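Local coordinates for MazG-related protein (Thermotoga maritima, PDB 2YXH) that probably hydrolyses nucleoside triphosphates to monophosphates and pyrophosphate, and binds magnesium ions through clustered acidic side chains, at residues A[39-44]-A[48-53]; A[60-65]-A[74-79]. The protein carries 1 engineered substitution. All coordinates share one frame; numbering follows the deposited sequence.

Interaction 1. Residues A[39-44]-A[48-53]. With MG (magnesium ion), chain D.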
ATOM      1  N   ALA A  39      12.016   1.324  -6.750  1.00 33.74           N
ATOM      2  CA  ALA A  39      13.375   0.792  -6.808  1.00 33.80           C
ATOM      3  C   ALA A  39      14.243   1.634  -7.731  1.00 34.66           C
ATOM      4  O   ALA A  39      15.293   2.079  -7.340  1.00 36.91           O
ATOM      5  CB  ALA A  39      13.332  -0.581  -7.222  1.00 33.89           C
ATOM      6  N   GLU A  40      13.796   1.958  -8.927  1.00 34.95           N
ATOM      7  CA  GLU A  40      14.607   2.846  -9.765  1.00 35.17           C
ATOM      8  C   GLU A  40      14.847   4.217  -9.102  1.00 34.92           C
ATOM      9  O   GLU A  40      15.937   4.752  -9.109  1.00 36.91           O
ATOM     10  CB  GLU A  40      13.946   2.962 -11.159  1.00 34.99           C
ATOM     11  CG  GLU A  40      14.392   4.129 -12.001  1.00 41.31           C
ATOM     12  CD  GLU A  40      15.827   3.976 -12.612  1.00 45.23           C
ATOM     13  OE1 GLU A  40      16.432   2.905 -12.412  1.00 47.66           O
ATOM     14  OE2 GLU A  40      16.334   4.949 -13.252  1.00 45.27           O
ATOM     15  N   ALA A  41      13.844   4.801  -8.492  1.00 33.28           N
ATOM     16  CA  ALA A  41      14.070   6.159  -7.951  1.00 30.20           C
ATOM     17  C   ALA A  41      15.052   6.113  -6.771  1.00 28.45           C
ATOM     18  O   ALA A  41      15.898   6.989  -6.615  1.00 27.38           O
ATOM     19  CB  ALA A  41      12.800   6.792  -7.597  1.00 30.45           C
ATOM     20  N   VAL A  42      14.967   5.082  -5.970  1.00 27.86           N
ATOM     21  CA  VAL A  42      15.964   4.899  -4.904  1.00 31.20           C
ATOM     22  C   VAL A  42      17.386   4.798  -5.517  1.00 34.38           C
ATOM     23  O   VAL A  42      18.297   5.548  -5.182  1.00 33.81           O
ATOM     24  CB  VAL A  42      15.629   3.650  -4.068  1.00 31.24           C
ATOM     25  CG1 VAL A  42      16.752   3.266  -3.043  1.00 33.80           C
ATOM     26  CG2 VAL A  42      14.358   3.857  -3.351  1.00 29.05           C
ATOM     27  N   LYS A  43      17.526   3.885  -6.467  1.00 36.27           N
ATOM     28  CA  LYS A  43      18.764   3.799  -7.226  1.00 40.49           C
ATOM     29  C   LYS A  43      19.352   5.137  -7.646  1.00 38.87           C
ATOM     30  O   LYS A  43      20.516   5.362  -7.434  1.00 38.83           O
ATOM     31  CB  LYS A  43      18.587   2.899  -8.444  1.00 41.78           C
ATOM     32  CG  LYS A  43      18.881   1.433  -8.111  1.00 46.14           C
ATOM     33  CD  LYS A  43      18.285   0.423  -9.200  1.00 45.07           C
ATOM     34  CE  LYS A  43      18.301  -1.042  -8.667  1.00 47.09           C
ATOM     35  NZ  LYS A  43      17.105  -1.693  -9.285  1.00 49.11           N
ATOM     36  N   LYS A  44      18.556   6.042  -8.183  1.00 38.86           N
ATOM     37  CA  LYS A  44      19.085   7.334  -8.584  1.00 37.46           C
ATOM     38  C   LYS A  44      19.163   8.390  -7.498  1.00 35.47           C
ATOM     39  O   LYS A  44      19.451   9.526  -7.802  1.00 35.13           O
ATOM     40  CB  LYS A  44      18.265   7.900  -9.744  1.00 38.68           C
ATOM     41  CG  LYS A  44      18.001   6.942 -10.893  1.00 42.11           C
ATOM     42  CD  LYS A  44      19.308   6.442 -11.603  1.00 47.65           C
ATOM     43  CE  LYS A  44      19.064   6.291 -13.153  1.00 50.41           C
ATOM     44  NZ  LYS A  44      19.998   5.385 -13.934  1.00 51.18           N
ATOM     45  N   ALA A  48      12.440  13.701  -5.789  1.00 30.80           N
ATOM     46  CA  ALA A  48      11.113  14.140  -6.320  1.00 29.51           C
ATOM     47  C   ALA A  48      10.389  12.953  -6.952  1.00 30.39           C
ATOM     48  O   ALA A  48       9.176  12.827  -6.804  1.00 30.15           O
ATOM     49  CB  ALA A  48      11.259  15.205  -7.361  1.00 29.96           C
ATOM     50  N   ASN A  49      11.138  12.068  -7.636  1.00 29.42           N
ATOM     51  CA  ASN A  49      10.512  10.941  -8.271  1.00 29.41           C
ATOM     52  C   ASN A  49      10.207   9.912  -7.199  1.00 27.81           C
ATOM     53  O   ASN A  49       9.192   9.255  -7.265  1.00 30.19           O
ATOM     54  CB  ASN A  49      11.403  10.329  -9.362  1.00 30.09           C
ATOM     55  CG  ASN A  49      10.700   9.151 -10.115  1.00 35.91           C
ATOM     56  OD1 ASN A  49       9.596   9.301 -10.693  1.00 42.30           O
ATOM     57  ND2 ASN A  49      11.361   8.009 -10.163  1.00 43.36           N
ATOM     58  N   LEU A  50      11.084   9.784  -6.185  1.00 25.75           N
ATOM     59  CA  LEU A  50      10.857   8.770  -5.145  1.00 23.46           C
ATOM     60  C   LEU A  50       9.495   9.143  -4.495  1.00 23.75           C
ATOM     61  O   LEU A  50       8.668   8.265  -4.253  1.00 22.72           O
ATOM     62  CB  LEU A  50      12.025   8.651  -4.140  1.00 21.55           C
ATOM     63  CG  LEU A  50      11.867   7.578  -3.037  1.00 21.59           C
ATOM     64  CD1 LEU A  50      11.491   6.164  -3.430  1.00 25.73           C
ATOM     65  CD2 LEU A  50      13.162   7.595  -2.213  1.00 20.33           C
ATOM     66  N   GLU A  51       9.277  10.452  -4.308  1.00 23.50           N
ATOM     67  CA  GLU A  51       8.095  10.885  -3.647  1.00 25.10           C
ATOM     68  C   GLU A  51       6.828  10.619  -4.500  1.00 25.66           C
ATOM     69  O   GLU A  51       5.846  10.137  -3.990  1.00 29.52           O
ATOM     70  CB  GLU A  51       8.181  12.354  -3.322  1.00 25.31           C
ATOM     71  CG  GLU A  51       6.908  12.932  -2.795  1.00 27.21           C
ATOM     72  CD  GLU A  51       7.045  14.456  -2.683  1.00 34.64           C
ATOM     73  OE1 GLU A  51       7.052  15.094  -3.756  1.00 39.23           O
ATOM     74  OE2 GLU A  51       7.155  15.015  -1.556  1.00 38.60           O
ATOM     75  N   GLU A  52       6.867  10.926  -5.771  1.00 25.50           N
ATOM     76  CA  GLU A  52       5.916  10.446  -6.680  1.00 25.88           C
ATOM     77  C   GLU A  52       5.631   8.943  -6.623  1.00 26.12           C
ATOM     78  O   GLU A  52       4.510   8.566  -6.499  1.00 26.29           O
ATOM     79  CB  GLU A  52       6.255  10.895  -8.097  1.00 26.37           C
ATOM     80  CG  GLU A  52       5.076  10.613  -9.178  1.00 33.77           C
ATOM     81  CD  GLU A  52       5.579  10.277 -10.650  1.00 34.95           C
ATOM     82  OE1 GLU A  52       6.703  10.700 -11.024  1.00 44.30           O
ATOM     83  OE2 GLU A  52       4.816   9.634 -11.424  1.00 44.93           O
ATOM     84  N   GLU A  53       6.616   8.073  -6.855  1.00 24.99           N
ATOM     85  CA  GLU A  53       6.336   6.696  -6.865  1.00 24.40           C
ATOM     86  C   GLU A  53       5.808   6.149  -5.495  1.00 25.42           C
ATOM     87  O   GLU A  53       5.028   5.185  -5.468  1.00 26.23           O
ATOM     88  CB  GLU A  53       7.617   5.975  -7.289  1.00 26.28           C
ATOM     89  CG  GLU A  53       8.208   6.661  -8.574  1.00 21.32           C
ATOM     90  CD  GLU A  53       7.219   6.582  -9.756  1.00 26.14           C
ATOM     91  OE1 GLU A  53       6.226   5.821  -9.688  1.00 27.05           O
ATOM     92  OE2 GLU A  53       7.387   7.299 -10.762  1.00 27.05           O
TER
HETATM   93 MG    MG D 502       4.492   5.602 -10.775  1.00 29.18          MG
HETATM   94  O   HOH W   1       5.337   7.265 -12.151  1.00 27.70           O
HETATM   95  O   HOH W   2       2.842   5.204 -12.292  1.00 24.64           O
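The amide of N49 meets the methyl of A41, which stands beyond one end of the flat group and displaced to one side of its plane, with A41 CB 4.0 Å from N49 CG. One turn on, the carboxylate of E53 faces a magnesium ion through OE1 and a metal-bound water through OE2. These groups belong to an antiparallel helical hairpin of the all-helical MazG fold: the ends of helices 24-43 and 47-72 run at 161°, their axes 8.5 Å apart. A41 is the small residue at the crossing. Its CB lies 3.7 Å from L50 CA, so the methyl rests directly on the opposing backbone. L50, with CG anti to its backbone N (chi1 -179°), reaches past A41 to V42. There the two branched side chains cross obliquely, V42 CG2 touching L50 CD1 at 3.7 Å. No hydrogen bond joins the segments; the A41, V42 and L50 contacts are apolar. Y72 of the second subunit packs on L50, and K86 of that subunit pairs with E52. E34, E37 and D56 complete the metal site with E53 and two waters. E53 binds through one oxygen: OE1 is 2.1 Å from the magnesium, whereas OE2 accepts a hydrogen bond from a water on the same ion. That water also donates to E52 OE2, at 2.5 Å.

Interaction 2. Residues A[60-65]-A[74-79]. With MG (magnesium ion), chain C.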
ATOM      1  N   ASP A  60      -1.878   2.303  -5.664  1.00 23.39           N
ATOM      2  CA  ASP A  60      -2.082   1.044  -6.318  1.00 24.98           C
ATOM      3  C   ASP A  60      -2.338  -0.108  -5.390  1.00 23.31           C
ATOM      4  O   ASP A  60      -3.151  -0.952  -5.692  1.00 23.60           O
ATOM      5  CB  ASP A  60      -0.905   0.750  -7.207  1.00 25.82           C
ATOM      6  CG  ASP A  60      -0.982   1.537  -8.563  1.00 30.90           C
ATOM      7  OD1 ASP A  60      -1.927   2.359  -8.826  1.00 32.35           O
ATOM      8  OD2 ASP A  60      -0.085   1.340  -9.374  1.00 27.54           O
ATOM      9  N   ALA A  61      -1.664  -0.166  -4.248  1.00 22.68           N
ATOM     10  CA  ALA A  61      -1.959  -1.172  -3.253  1.00 22.15           C
ATOM     11  C   ALA A  61      -3.418  -0.987  -2.797  1.00 24.36           C
ATOM     12  O   ALA A  61      -4.184  -1.932  -2.562  1.00 24.54           O
ATOM     13  CB  ALA A  61      -1.098  -0.987  -2.089  1.00 20.55           C
ATOM     14  N   LEU A  62      -3.786   0.256  -2.591  1.00 26.21           N
ATOM     15  CA  LEU A  62      -5.142   0.500  -2.127  1.00 25.24           C
ATOM     16  C   LEU A  62      -6.156   0.149  -3.185  1.00 26.74           C
ATOM     17  O   LEU A  62      -7.184  -0.404  -2.831  1.00 27.44           O
ATOM     18  CB  LEU A  62      -5.261   1.935  -1.653  1.00 27.40           C
ATOM     19  CG  LEU A  62      -4.711   2.239  -0.264  1.00 27.72           C
ATOM     20  CD1 LEU A  62      -5.068   3.758  -0.031  1.00 26.65           C
ATOM     21  CD2 LEU A  62      -5.461   1.385   0.797  1.00 22.38           C
ATOM     22  N   LEU A  63      -5.832   0.306  -4.485  1.00 27.89           N
ATOM     23  CA  LEU A  63      -6.722  -0.208  -5.520  1.00 29.12           C
ATOM     24  C   LEU A  63      -6.778  -1.749  -5.522  1.00 29.30           C
ATOM     25  O   LEU A  63      -7.784  -2.327  -5.879  1.00 29.20           O
ATOM     26  CB  LEU A  63      -6.347   0.208  -6.893  1.00 28.84           C
ATOM     27  CG  LEU A  63      -6.727   1.582  -7.384  1.00 35.99           C
ATOM     28  CD1 LEU A  63      -6.110   1.759  -8.828  1.00 32.12           C
ATOM     29  CD2 LEU A  63      -8.307   1.967  -7.223  1.00 30.22           C
ATOM     30  N   VAL A  64      -5.741  -2.420  -5.084  1.00 28.60           N
ATOM     31  CA  VAL A  64      -5.882  -3.895  -4.962  1.00 28.39           C
ATOM     32  C   VAL A  64      -6.862  -4.142  -3.775  1.00 27.59           C
ATOM     33  O   VAL A  64      -7.863  -4.871  -3.899  1.00 29.73           O
ATOM     34  CB  VAL A  64      -4.527  -4.620  -4.833  1.00 27.43           C
ATOM     35  CG1 VAL A  64      -4.688  -6.089  -4.496  1.00 26.83           C
ATOM     36  CG2 VAL A  64      -3.661  -4.461  -6.088  1.00 23.62           C
ATOM     37  N   ALA A  65      -6.639  -3.509  -2.639  1.00 27.43           N
ATOM     38  CA  ALA A  65      -7.615  -3.636  -1.581  1.00 25.39           C
ATOM     39  C   ALA A  65      -9.033  -3.437  -2.110  1.00 25.07           C
ATOM     40  O   ALA A  65      -9.916  -4.296  -1.890  1.00 27.01           O
ATOM     41  CB  ALA A  65      -7.325  -2.693  -0.393  1.00 26.09           C
ATOM     42  N   ILE A  74     -13.880  -8.721   0.516  1.00 30.56           N
ATOM     43  CA  ILE A  74     -12.928  -8.391   1.610  1.00 31.18           C
ATOM     44  C   ILE A  74     -13.131  -6.968   2.215  1.00 32.51           C
ATOM     45  O   ILE A  74     -12.999  -5.951   1.540  1.00 33.13           O
ATOM     46  CB  ILE A  74     -11.432  -8.496   1.163  1.00 31.32           C
ATOM     47  CG1 ILE A  74     -11.095  -9.836   0.476  1.00 31.09           C
ATOM     48  CG2 ILE A  74     -10.536  -8.365   2.347  1.00 28.82           C
ATOM     49  CD1 ILE A  74     -11.425 -11.143   1.320  1.00 31.24           C
ATOM     50  N   ASP A  75     -13.347  -6.889   3.504  1.00 34.16           N
ATOM     51  CA  ASP A  75     -13.525  -5.592   4.153  1.00 36.74           C
ATOM     52  C   ASP A  75     -12.116  -5.106   4.542  1.00 37.52           C
ATOM     53  O   ASP A  75     -11.405  -5.848   5.161  1.00 36.38           O
ATOM     54  CB  ASP A  75     -14.328  -5.871   5.401  1.00 37.97           C
ATOM     55  CG  ASP A  75     -14.685  -4.640   6.176  1.00 41.59           C
ATOM     56  OD1 ASP A  75     -14.447  -3.506   5.766  1.00 47.62           O
ATOM     57  OD2 ASP A  75     -15.281  -4.833   7.224  1.00 50.36           O
ATOM     58  N   LEU A  76     -11.766  -3.857   4.224  1.00 36.71           N
ATOM     59  CA  LEU A  76     -10.420  -3.351   4.421  1.00 36.74           C
ATOM     60  C   LEU A  76     -10.160  -3.121   5.880  1.00 38.25           C
ATOM     61  O   LEU A  76      -9.076  -3.430   6.341  1.00 37.05           O
ATOM     62  CB  LEU A  76     -10.176  -2.028   3.670  1.00 36.33           C
ATOM     63  CG  LEU A  76      -8.811  -1.372   3.952  1.00 34.14           C
ATOM     64  CD1 LEU A  76      -7.713  -2.236   3.293  1.00 29.47           C
ATOM     65  CD2 LEU A  76      -8.736  -0.033   3.380  1.00 32.85           C
ATOM     66  N   GLU A  77     -11.129  -2.549   6.618  1.00 38.38           N
ATOM     67  CA  GLU A  77     -10.958  -2.454   8.055  1.00 41.42           C
ATOM     68  C   GLU A  77     -10.793  -3.850   8.639  1.00 40.81           C
ATOM     69  O   GLU A  77      -9.881  -4.093   9.382  1.00 41.74           O
ATOM     70  CB  GLU A  77     -12.080  -1.647   8.743  1.00 42.03           C
ATOM     71  CG  GLU A  77     -12.551  -0.434   7.945  1.00 51.75           C
ATOM     72  CD  GLU A  77     -11.397   0.573   7.668  1.00 67.47           C
ATOM     73  OE1 GLU A  77     -10.767   0.898   8.725  1.00 72.64           O
ATOM     74  OE2 GLU A  77     -11.115   1.029   6.461  1.00 68.79           O
ATOM     75  N   SER A  78     -11.587  -4.826   8.281  1.00 40.55           N
ATOM     76  CA  SER A  78     -11.226  -6.096   8.832  1.00 41.50           C
ATOM     77  C   SER A  78      -9.812  -6.510   8.499  1.00 41.83           C
ATOM     78  O   SER A  78      -9.138  -7.098   9.358  1.00 43.19           O
ATOM     79  CB  SER A  78     -12.162  -7.190   8.394  1.00 42.05           C
ATOM     80  OG  SER A  78     -13.366  -6.934   9.050  1.00 45.34           O
ATOM     81  N   ALA A  79      -9.373  -6.296   7.247  1.00 38.86           N
ATOM     82  CA  ALA A  79      -8.109  -6.879   6.748  1.00 36.95           C
ATOM     83  C   ALA A  79      -6.990  -6.198   7.497  1.00 35.87           C
ATOM     84  O   ALA A  79      -6.019  -6.829   7.895  1.00 36.28           O
ATOM     85  CB  ALA A  79      -7.958  -6.698   5.253  1.00 35.05           C
TER
HETATM   86 MG    MG C 501       0.239   2.578 -11.213  1.00 33.25          MG
HETATM   87  O   HOH W   3      -0.726   4.358 -10.578  1.00 37.08           O
HETATM   88  O   HOH W   4     -10.472  -4.627   0.957  1.00 35.93           O
HETATM   89  O   HOH W   5       1.226   0.969 -11.845  1.00 27.53           O
HETATM   90  O   HOH W   6       0.631   3.191 -13.253  1.00 31.76           O
HETATM   91  O   HOH W   7      -1.393   1.571 -12.040  1.00 37.97           O
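L76 spreads its two methyls over helix 47-72, and this apolar contact is the only direct one between 60-65 and 74-79. Its CD1 touches A65 CB at 3.7 Å, while CD2 approaches L62 CD2 more loosely, at 4.4 Å. The bond from CA to CB of L76 points toward 60-65, and chi1 of 174° carries CG onward, trans to N, which lets CD1 reach the alanine methyl. The CB of L62 does not point at 74-79, but the end of its side chain comes nearer; it also packs against L5 and I9 of helix 2-15. I58 of the second subunit lies against L76, so the leucine is shared between the fold of its own chain and the dimer interface.

The polar link is indirect. One water donates to A65 O and to I74 O, both at 2.9 Å, spanning two carbonyl oxygens that are 4.9 Å apart. Beside it, I74 is tied to A68 by backbone hydrogen bonding. D75 occupies the N-cap position of helix 76-90, and the first backbone bond of that helix runs from A79 N to D75 O.

Metal bonding belongs to the far end of 60-65, well away from L76. D60 OD2 binds a magnesium ion at 2.2 Å, four waters and E34 OE2 filling its other positions. D60 OD1 accepts a hydrogen bond from one of those waters, which helps to hold the turn of the carboxylate.

A65 O and I74 O are both acceptors and cannot bond to each other; the water supplies both protons and satisfies the two at once, while the direct contacts of L76 with L62 and A65 are apolar.

Overall arrangement
Helix 47-72 carries both contacts in series: interaction 1 pairs its first turns with the end of helix 24-43, and interaction 2 sets the start of helix 76-90 against its middle. Their centres are 24 Å apart and their nearest atoms about 7 Å, without touching. What joins them is the acidic metal centre. E53 of interaction 1 and D60 of interaction 2 serve separate magnesium ions, and E34 bridges the pair, one carboxylate oxygen to each. From one magnesium to the other is 5.2 Å. Paired metals held in this way are consistent with the pyrophosphohydrolase activity assigned to MazG proteins. The second subunit packs against both contacts.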